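Local structure of GDP-6-deoxy-D-mannose reductase (Pseudomonas aeruginosa, 6X3B) at residues 23-29 / 75-81; 52-56 / 68-74. The protein probably reduces GDP-4-dehydro-6-deoxy-D-mannose to GDP-D-rhamnose with NADPH, a step in making the lipopolysaccharide O-antigen. All blocks are in the same frame, centred on the assembly; numbering follows the deposited sequence.

Contact 1: residues 23-29 / 75-81; sequences QRLFVTG and DAVIHLA. With NDP (NADPH dihydro-nicotinamide-adenine-dinucleotide phosphate), chain E.
The imidazole of His79 meets Thr28 at its edge, where ND1 and Thr28 OG1 share a hydrogen bond of 2.8 Å near the ring plane; at the other ring nitrogen, NE2 is hydrogen-bonded to Thr104. Farther back, Phe26 stands edge-to-face with Trp70, and Gln23 NE2 comes within 3.3 Å of Asp75 CB, the amide and carboxylate planes 56° apart. These groups sit on and beside two neighbouring parallel strands of the NAD(P)-binding Rossmann fold, 23-28 and 76-79.

The ladder between them runs through Phe26 N to Ala76 O (3.0 Å), Ile78 N to Phe26 O, and Thr28 N to Ile78 O. Leu25, Val27, Ile78 and Leu80 meet on the side that helix 33-44 packs against: Leu25 CD1 rests on Ile78 CG1, and Val27 CG1 meets Leu80 CD1 at 3.6 Å. Where the ladder starts, Arg24 O takes both Asp75 N and Ala76 N. Asp75 closes back on the same residue, its OD2 accepting Arg24 N at 2.8 Å in a nearly straight bond through the anti lone pair. The guanidinium of Arg24 leads away to a salt bridge with Glu72. A water joins Asp75 OD1 to Gln23 NE2, weakly on the amide side.

At the cofactor end, Gly29 is the first glycine of the GxxGxxG loop; its CA lies 3.4 Å from O3B of NADPH, while Leu80 O accepts O3D of the nicotinamide ribose at 2.9 Å. With chi1 at 71°, Thr28 OG1 sits between its own backbone N and carbonyl carbon, placed to accept Ala81 N at 3.0 Å and, more weakly, Leu80 N.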
loop_
_atom_site.group_PDB
_atom_site.type_symbol
_atom_site.label_atom_id
_atom_site.label_comp_id
_atom_site.label_asym_id
_atom_site.label_seq_id
_atom_site.Cartn_x
_atom_site.Cartn_y
_atom_site.Cartn_z
ATOM N N GLN A 23 -5.813 -12.071 -28.975
ATOM C CA GLN A 23 -6.018 -12.371 -27.566
ATOM C C GLN A 23 -7.207 -11.581 -27.043
ATOM O O GLN A 23 -7.440 -10.445 -27.454
ATOM C CB GLN A 23 -4.776 -12.038 -26.735
ATOM C CG GLN A 23 -3.561 -12.785 -27.247
ATOM C CD GLN A 23 -2.626 -13.199 -26.156
ATOM O OE1 GLN A 23 -1.458 -12.817 -26.155
ATOM N NE2 GLN A 23 -3.124 -13.994 -25.218
ATOM N N ARG A 24 -7.943 -12.190 -26.118
ATOM C CA ARG A 24 -9.164 -11.606 -25.585
ATOM C C ARG A 24 -8.818 -10.671 -24.433
ATOM O O ARG A 24 -8.143 -11.072 -23.482
ATOM C CB ARG A 24 -10.117 -12.695 -25.108
ATOM C CG ARG A 24 -10.775 -13.464 -26.280
ATOM C CD ARG A 24 -11.565 -14.669 -25.780
ATOM N NE ARG A 24 -12.342 -15.323 -26.847
ATOM C CZ ARG A 24 -11.805 -15.953 -27.889
ATOM N NH1 ARG A 24 -10.485 -16.013 -28.022
ATOM N NH2 ARG A 24 -12.586 -16.524 -28.802
ATOM N N LEU A 25 -9.313 -9.439 -24.509
ATOM C CA LEU A 25 -8.988 -8.393 -23.553
ATOM C C LEU A 25 -10.277 -7.908 -22.902
ATOM O O LEU A 25 -11.226 -7.548 -23.602
ATOM C CB LEU A 25 -8.275 -7.228 -24.246
ATOM C CG LEU A 25 -8.106 -5.950 -23.412
ATOM C CD1 LEU A 25 -7.244 -6.236 -22.183
ATOM C CD2 LEU A 25 -7.502 -4.828 -24.258
ATOM N N PHE A 26 -10.326 -7.935 -21.580
ATOM C CA PHE A 26 -11.428 -7.338 -20.838
ATOM C C PHE A 26 -10.923 -6.084 -20.143
ATOM O O PHE A 26 -9.839 -6.092 -19.552
ATOM C CB PHE A 26 -12.022 -8.318 -19.816
ATOM C CG PHE A 26 -13.255 -7.784 -19.113
ATOM C CD1 PHE A 26 -14.535 -7.985 -19.652
ATOM C CD2 PHE A 26 -13.134 -7.066 -17.936
ATOM C CE1 PHE A 26 -15.665 -7.476 -19.012
ATOM C CE2 PHE A 26 -14.261 -6.553 -17.276
ATOM C CZ PHE A 26 -15.525 -6.752 -17.819
ATOM N N VAL A 27 -11.708 -5.005 -20.221
ATOM C CA VAL A 27 -11.340 -3.705 -19.665
ATOM C C VAL A 27 -12.447 -3.257 -18.715
ATOM O O VAL A 27 -13.614 -3.159 -19.118
ATOM C CB VAL A 27 -11.126 -2.648 -20.761
ATOM C CG1 VAL A 27 -10.737 -1.302 -20.117
ATOM C CG2 VAL A 27 -10.043 -3.103 -21.756
ATOM N N THR A 28 -12.095 -2.997 -17.463
ATOM C CA THR A 28 -13.046 -2.331 -16.579
ATOM C C THR A 28 -12.987 -0.833 -16.811
ATOM O O THR A 28 -12.003 -0.306 -17.319
ATOM C CB THR A 28 -12.745 -2.610 -15.099
ATOM O OG1 THR A 28 -11.548 -1.910 -14.724
ATOM C CG2 THR A 28 -12.570 -4.114 -14.856
ATOM N N GLY A 29 -14.050 -0.135 -16.405
ATOM C CA GLY A 29 -14.052 1.311 -16.534
ATOM C C GLY A 29 -14.188 1.804 -17.949
ATOM O O GLY A 29 -13.768 2.923 -18.260
ATOM N N ASP A 75 -7.796 -13.275 -21.923
ATOM C CA ASP A 75 -6.368 -13.535 -21.782
ATOM C C ASP A 75 -5.679 -12.438 -20.995
ATOM O O ASP A 75 -4.596 -12.656 -20.433
ATOM C CB ASP A 75 -5.722 -13.624 -23.158
ATOM C CG ASP A 75 -6.270 -14.761 -23.949
ATOM O OD1 ASP A 75 -6.078 -15.895 -23.490
ATOM O OD2 ASP A 75 -6.931 -14.514 -24.978
ATOM N N ALA A 76 -6.265 -11.249 -21.006
ATOM C CA ALA A 76 -5.671 -10.098 -20.341
ATOM C C ALA A 76 -6.786 -9.192 -19.854
ATOM O O ALA A 76 -7.862 -9.132 -20.445
ATOM C CB ALA A 76 -4.740 -9.316 -21.280
ATOM N N VAL A 77 -6.500 -8.476 -18.779
ATOM C CA VAL A 77 -7.429 -7.541 -18.169
ATOM C C VAL A 77 -6.678 -6.239 -17.955
ATOM O O VAL A 77 -5.531 -6.260 -17.503
ATOM C CB VAL A 77 -7.973 -8.098 -16.840
ATOM C CG1 VAL A 77 -8.868 -7.077 -16.141
ATOM C CG2 VAL A 77 -8.754 -9.390 -17.117
ATOM N N ILE A 78 -7.290 -5.116 -18.327
ATOM C CA ILE A 78 -6.817 -3.790 -17.931
ATOM C C ILE A 78 -7.852 -3.226 -16.979
ATOM O O ILE A 78 -9.040 -3.132 -17.324
ATOM C CB ILE A 78 -6.606 -2.848 -19.123
ATOM C CG1 ILE A 78 -5.586 -3.426 -20.100
ATOM C CG2 ILE A 78 -6.108 -1.464 -18.623
ATOM C CD1 ILE A 78 -5.369 -2.524 -21.278
ATOM N N HIS A 79 -7.418 -2.884 -15.770
ATOM C CA HIS A 79 -8.327 -2.480 -14.714
ATOM C C HIS A 79 -8.175 -0.971 -14.560
ATOM O O HIS A 79 -7.212 -0.498 -13.952
ATOM C CB HIS A 79 -8.017 -3.241 -13.418
ATOM C CG HIS A 79 -8.852 -2.817 -12.246
ATOM N ND1 HIS A 79 -10.184 -2.463 -12.360
ATOM C CD2 HIS A 79 -8.535 -2.676 -10.934
ATOM C CE1 HIS A 79 -10.651 -2.139 -11.164
ATOM N NE2 HIS A 79 -9.671 -2.256 -10.280
ATOM N N LEU A 80 -9.122 -0.226 -15.141
ATOM C CA LEU A 80 -9.204 1.222 -15.060
ATOM C C LEU A 80 -10.199 1.713 -14.022
ATOM O O LEU A 80 -10.033 2.819 -13.503
ATOM C CB LEU A 80 -9.623 1.812 -16.417
ATOM C CG LEU A 80 -8.735 1.626 -17.646
ATOM C CD1 LEU A 80 -9.519 1.925 -18.943
ATOM C CD2 LEU A 80 -7.536 2.555 -17.532
ATOM N N ALA A 81 -11.216 0.922 -13.704
ATOM C CA ALA A 81 -12.381 1.431 -12.988
ATOM C C ALA A 81 -12.059 1.806 -11.544
ATOM O O ALA A 81 -11.293 1.125 -10.855
ATOM C CB ALA A 81 -13.501 0.399 -12.992
HETATM P PA NDP E . -13.090 8.037 -14.635
HETATM O O1A NDP E . -13.453 8.502 -13.266
HETATM O O2A NDP E . -13.337 8.951 -15.787
HETATM O O5B NDP E . -13.788 6.624 -14.922
HETATM C C5B NDP E . -13.961 5.693 -13.827
HETATM C C4B NDP E . -14.649 4.453 -14.342
HETATM O O4B NDP E . -14.804 3.505 -13.255
HETATM C C3B NDP E . -16.055 4.657 -14.928
HETATM O O3B NDP E . -16.235 3.874 -16.101
HETATM C C2B NDP E . -16.964 4.212 -13.790
HETATM O O2B NDP E . -18.203 3.723 -14.299
HETATM C C1B NDP E . -16.143 3.075 -13.199
HETATM N N9A NDP E . -16.479 2.759 -11.818
HETATM C C8A NDP E . -16.392 3.598 -10.735
HETATM N N7A NDP E . -16.770 3.039 -9.614
HETATM C C5A NDP E . -17.132 1.750 -9.978
HETATM C C6A NDP E . -17.622 0.656 -9.242
HETATM N N6A NDP E . -17.828 0.731 -7.929
HETATM N N1A NDP E . -17.887 -0.493 -9.907
HETATM C C2A NDP E . -17.667 -0.521 -11.227
HETATM N N3A NDP E . -17.210 0.440 -12.025
HETATM C C4A NDP E . -16.958 1.565 -11.335
HETATM O O3 NDP E . -11.543 7.623 -14.647
HETATM P PN NDP E . -10.392 7.925 -15.718
HETATM O O1N NDP E . -10.755 7.261 -17.004
HETATM O O2N NDP E . -10.124 9.392 -15.728
HETATM O O5D NDP E . -9.146 7.163 -15.059
HETATM C C5D NDP E . -8.850 5.811 -15.486
HETATM C C4D NDP E . -7.778 5.238 -14.593
HETATM O O4D NDP E . -6.576 6.038 -14.725
HETATM C C3D NDP E . -8.106 5.207 -13.093
HETATM O O3D NDP E . -7.610 4.024 -12.484
HETATM C C2D NDP E . -7.399 6.462 -12.588
HETATM O O2D NDP E . -7.072 6.395 -11.209
HETATM C C1D NDP E . -6.150 6.491 -13.463
HETATM N N1N NDP E . -5.588 7.866 -13.612
HETATM C C2N NDP E . -6.220 8.808 -14.377
HETATM C C3N NDP E . -5.645 10.020 -14.648
HETATM C C7N NDP E . -6.488 11.074 -15.256
HETATM O O7N NDP E . -6.023 12.203 -15.435
HETATM N N7N NDP E . -7.732 10.765 -15.594
HETATM C C4N NDP E . -4.204 10.209 -14.317
HETATM C C5N NDP E . -3.648 9.158 -13.450
HETATM C C6N NDP E . -4.420 8.208 -12.975
HETATM P P2B NDP E . -19.443 4.626 -13.794
HETATM O O1X NDP E . -20.679 3.997 -14.400
HETATM O O2X NDP E . -19.454 4.564 -12.281
HETATM O O3X NDP E . -19.204 6.031 -14.306
HETATM O O HOH W 1 -3.096 -16.119 -23.516
#

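Contact 2: residues 52-56 / 68-74; sequences LPVPH and DLWPELP
In the long connection that leads from strand 49-51 to strand 76-79 of the Rossmann fold, the two legs of the loop close on each other through Leu69 and His56 near one end and Leu52, Glu72 and Pro74 near the other. The direct contact between the legs is by packing.

Leu69 lays its CD2 methyl over one face of the His56 imidazole as a CH-pi contact, 4.1 Å from the ring centroid and displaced toward the rim on the CE1 side. The ring is brought to this methyl by a chi1 of 53°, which sets CG of His56 between the backbone N and the carbonyl carbon. The same methyl also reaches Pro55 CD at 3.9 Å and, more loosely, Val54 CG1. Pro55 presses its CD against Leu69 O at 3.2 Å, while its CG meets Pro71 CD. Beside them a water links the backbones, donating to Pro53 O at 2.8 Å; its approach to Leu69 O is unusually short and the geometry there doubtful.

At the other end Leu52 spreads its two methyls: CD1 lies 3.7 Å from Pro74 CB and as close to Glu72 O, and CD2 comes within 3.9 Å of Glu72 OE1. That carboxylate is held by a salt bridge to Arg24 of strand 23-28.

The indole of Trp70, with Leu69 CB over the centre of one face, packs against Leu107, Ala110 and Leu111 of helix 93-114. Arg114 near the end of that helix binds the carbonyls of Trp70 and Pro71, and Pro74 leans on Phe26 of strand 23-28.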
loop_
_atom_site.group_PDB
_atom_site.type_symbol
_atom_site.label_atom_id
_atom_site.label_comp_id
_atom_site.label_asym_id
_atom_site.label_seq_id
_atom_site.Cartn_x
_atom_site.Cartn_y
_atom_site.Cartn_z
ATOM N N LEU A 52 -13.382 -7.610 -25.328
ATOM C CA LEU A 52 -14.557 -8.402 -24.985
ATOM C C LEU A 52 -15.741 -7.492 -24.658
ATOM O O LEU A 52 -15.565 -6.424 -24.060
ATOM C CB LEU A 52 -14.278 -9.317 -23.789
ATOM C CG LEU A 52 -13.300 -10.465 -24.080
ATOM C CD1 LEU A 52 -12.916 -11.130 -22.755
ATOM C CD2 LEU A 52 -13.919 -11.470 -25.061
ATOM N N PRO A 53 -16.958 -7.903 -25.006
ATOM C CA PRO A 53 -18.142 -7.142 -24.596
ATOM C C PRO A 53 -18.368 -7.258 -23.096
ATOM O O PRO A 53 -17.913 -8.189 -22.425
ATOM C CB PRO A 53 -19.280 -7.797 -25.394
ATOM C CG PRO A 53 -18.796 -9.211 -25.618
ATOM C CD PRO A 53 -17.301 -9.080 -25.830
ATOM N N VAL A 54 -19.068 -6.267 -22.562
ATOM C CA VAL A 54 -19.490 -6.271 -21.167
ATOM C C VAL A 54 -20.945 -6.745 -21.140
ATOM O O VAL A 54 -21.815 -6.038 -21.664
ATOM C CB VAL A 54 -19.335 -4.886 -20.533
ATOM C CG1 VAL A 54 -19.635 -4.955 -19.032
ATOM C CG2 VAL A 54 -17.922 -4.370 -20.777
ATOM N N PRO A 55 -21.236 -7.929 -20.592
ATOM C CA PRO A 55 -22.599 -8.485 -20.711
ATOM C C PRO A 55 -23.681 -7.676 -20.022
ATOM O O PRO A 55 -24.842 -7.738 -20.450
ATOM C CB PRO A 55 -22.466 -9.875 -20.075
ATOM C CG PRO A 55 -21.024 -10.201 -20.137
ATOM C CD PRO A 55 -20.280 -8.901 -20.044
ATOM N N HIS A 56 -23.358 -6.941 -18.960
ATOM C CA HIS A 56 -24.370 -6.207 -18.204
ATOM C C HIS A 56 -23.637 -5.231 -17.294
ATOM O O HIS A 56 -22.425 -5.342 -17.097
ATOM C CB HIS A 56 -25.253 -7.170 -17.405
ATOM C CG HIS A 56 -24.476 -8.112 -16.532
ATOM N ND1 HIS A 56 -23.950 -7.731 -15.314
ATOM C CD2 HIS A 56 -24.126 -9.408 -16.703
ATOM C CE1 HIS A 56 -23.309 -8.754 -14.774
ATOM N NE2 HIS A 56 -23.401 -9.784 -15.594
ATOM N N ASP A 68 -20.948 -13.480 -13.965
ATOM C CA ASP A 68 -21.093 -13.913 -15.353
ATOM C C ASP A 68 -20.589 -12.880 -16.358
ATOM O O ASP A 68 -21.101 -12.812 -17.482
ATOM C CB ASP A 68 -22.556 -14.247 -15.650
ATOM C CG ASP A 68 -23.083 -15.394 -14.809
ATOM O OD1 ASP A 68 -22.897 -16.568 -15.212
ATOM O OD2 ASP A 68 -23.703 -15.123 -13.754
ATOM N N LEU A 69 -19.570 -12.092 -15.997
ATOM C CA LEU A 69 -19.088 -11.059 -16.905
ATOM C C LEU A 69 -18.266 -11.607 -18.071
ATOM O O LEU A 69 -18.021 -10.871 -19.032
ATOM C CB LEU A 69 -18.238 -10.041 -16.136
ATOM C CG LEU A 69 -19.044 -9.040 -15.311
ATOM C CD1 LEU A 69 -18.130 -8.236 -14.416
ATOM C CD2 LEU A 69 -19.866 -8.104 -16.217
ATOM N N TRP A 70 -17.807 -12.852 -18.007
ATOM C CA TRP A 70 -16.844 -13.379 -18.978
ATOM C C TRP A 70 -17.356 -14.688 -19.577
ATOM O O TRP A 70 -16.822 -15.768 -19.296
ATOM C CB TRP A 70 -15.463 -13.563 -18.338
ATOM C CG TRP A 70 -15.032 -12.313 -17.607
ATOM C CD1 TRP A 70 -14.663 -11.126 -18.161
ATOM C CD2 TRP A 70 -15.013 -12.120 -16.190
ATOM N NE1 TRP A 70 -14.381 -10.200 -17.165
ATOM C CE2 TRP A 70 -14.588 -10.792 -15.950
ATOM C CE3 TRP A 70 -15.274 -12.954 -15.100
ATOM C CZ2 TRP A 70 -14.431 -10.277 -14.656
ATOM C CZ3 TRP A 70 -15.135 -12.441 -13.817
ATOM C CH2 TRP A 70 -14.710 -11.119 -13.607
ATOM N N PRO A 71 -18.377 -14.620 -20.440
ATOM C CA PRO A 71 -18.743 -15.824 -21.218
ATOM C C PRO A 71 -17.552 -16.409 -21.965
ATOM O O PRO A 71 -17.297 -17.624 -21.882
ATOM C CB PRO A 71 -19.848 -15.311 -22.160
ATOM C CG PRO A 71 -19.767 -13.810 -22.117
ATOM C CD PRO A 71 -19.239 -13.467 -20.752
ATOM N N GLU A 72 -16.786 -15.575 -22.665
ATOM C CA GLU A 72 -15.446 -15.951 -23.107
ATOM C C GLU A 72 -14.407 -15.414 -22.124
ATOM O O GLU A 72 -14.485 -14.257 -21.700
ATOM C CB GLU A 72 -15.149 -15.424 -24.512
ATOM C CG GLU A 72 -16.227 -15.768 -25.554
ATOM C CD GLU A 72 -15.771 -15.492 -26.983
ATOM O OE1 GLU A 72 -14.901 -14.610 -27.191
ATOM O OE2 GLU A 72 -16.278 -16.166 -27.902
ATOM N N LEU A 73 -13.413 -16.256 -21.793
ATOM C CA LEU A 73 -12.406 -15.912 -20.778
ATOM C C LEU A 73 -11.392 -14.918 -21.340
ATOM O O LEU A 73 -10.859 -15.135 -22.430
ATOM C CB LEU A 73 -11.688 -17.165 -20.314
ATOM C CG LEU A 73 -10.687 -16.990 -19.173
ATOM C CD1 LEU A 73 -11.438 -16.837 -17.874
ATOM C CD2 LEU A 73 -9.719 -18.185 -19.106
ATOM N N PRO A 74 -11.101 -13.824 -20.641
ATOM C CA PRO A 74 -10.049 -12.924 -21.126
ATOM C C PRO A 74 -8.666 -13.543 -20.949
ATOM O O PRO A 74 -8.404 -14.267 -19.986
ATOM C CB PRO A 74 -10.218 -11.666 -20.265
ATOM C CG PRO A 74 -10.938 -12.127 -19.034
ATOM C CD PRO A 74 -11.789 -13.309 -19.440
HETATM O O HOH W 2 -16.723 -10.346 -21.085
#

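In the fold
Contact 2 is nested in the loop that contact 1 closes: the chain runs through 23-29, then 52-56, 68-74 and finally 75-81, with 68-74 leading directly into the last. Their centres are 10 Å apart, on the same side of the chain's centre. They meet at strand 23-28, through the Arg24–Glu72 salt bridge and at Leu25 O, which probably accepts Leu52 N at 2.8 Å. Contact 1 pairs two parallel strands of the large sheet; helix 93-114 borders both contacts. The connection between the paired strands is thus folded back against the sheet, while the C-terminal ends of those strands lead into the turns that bind NADPH.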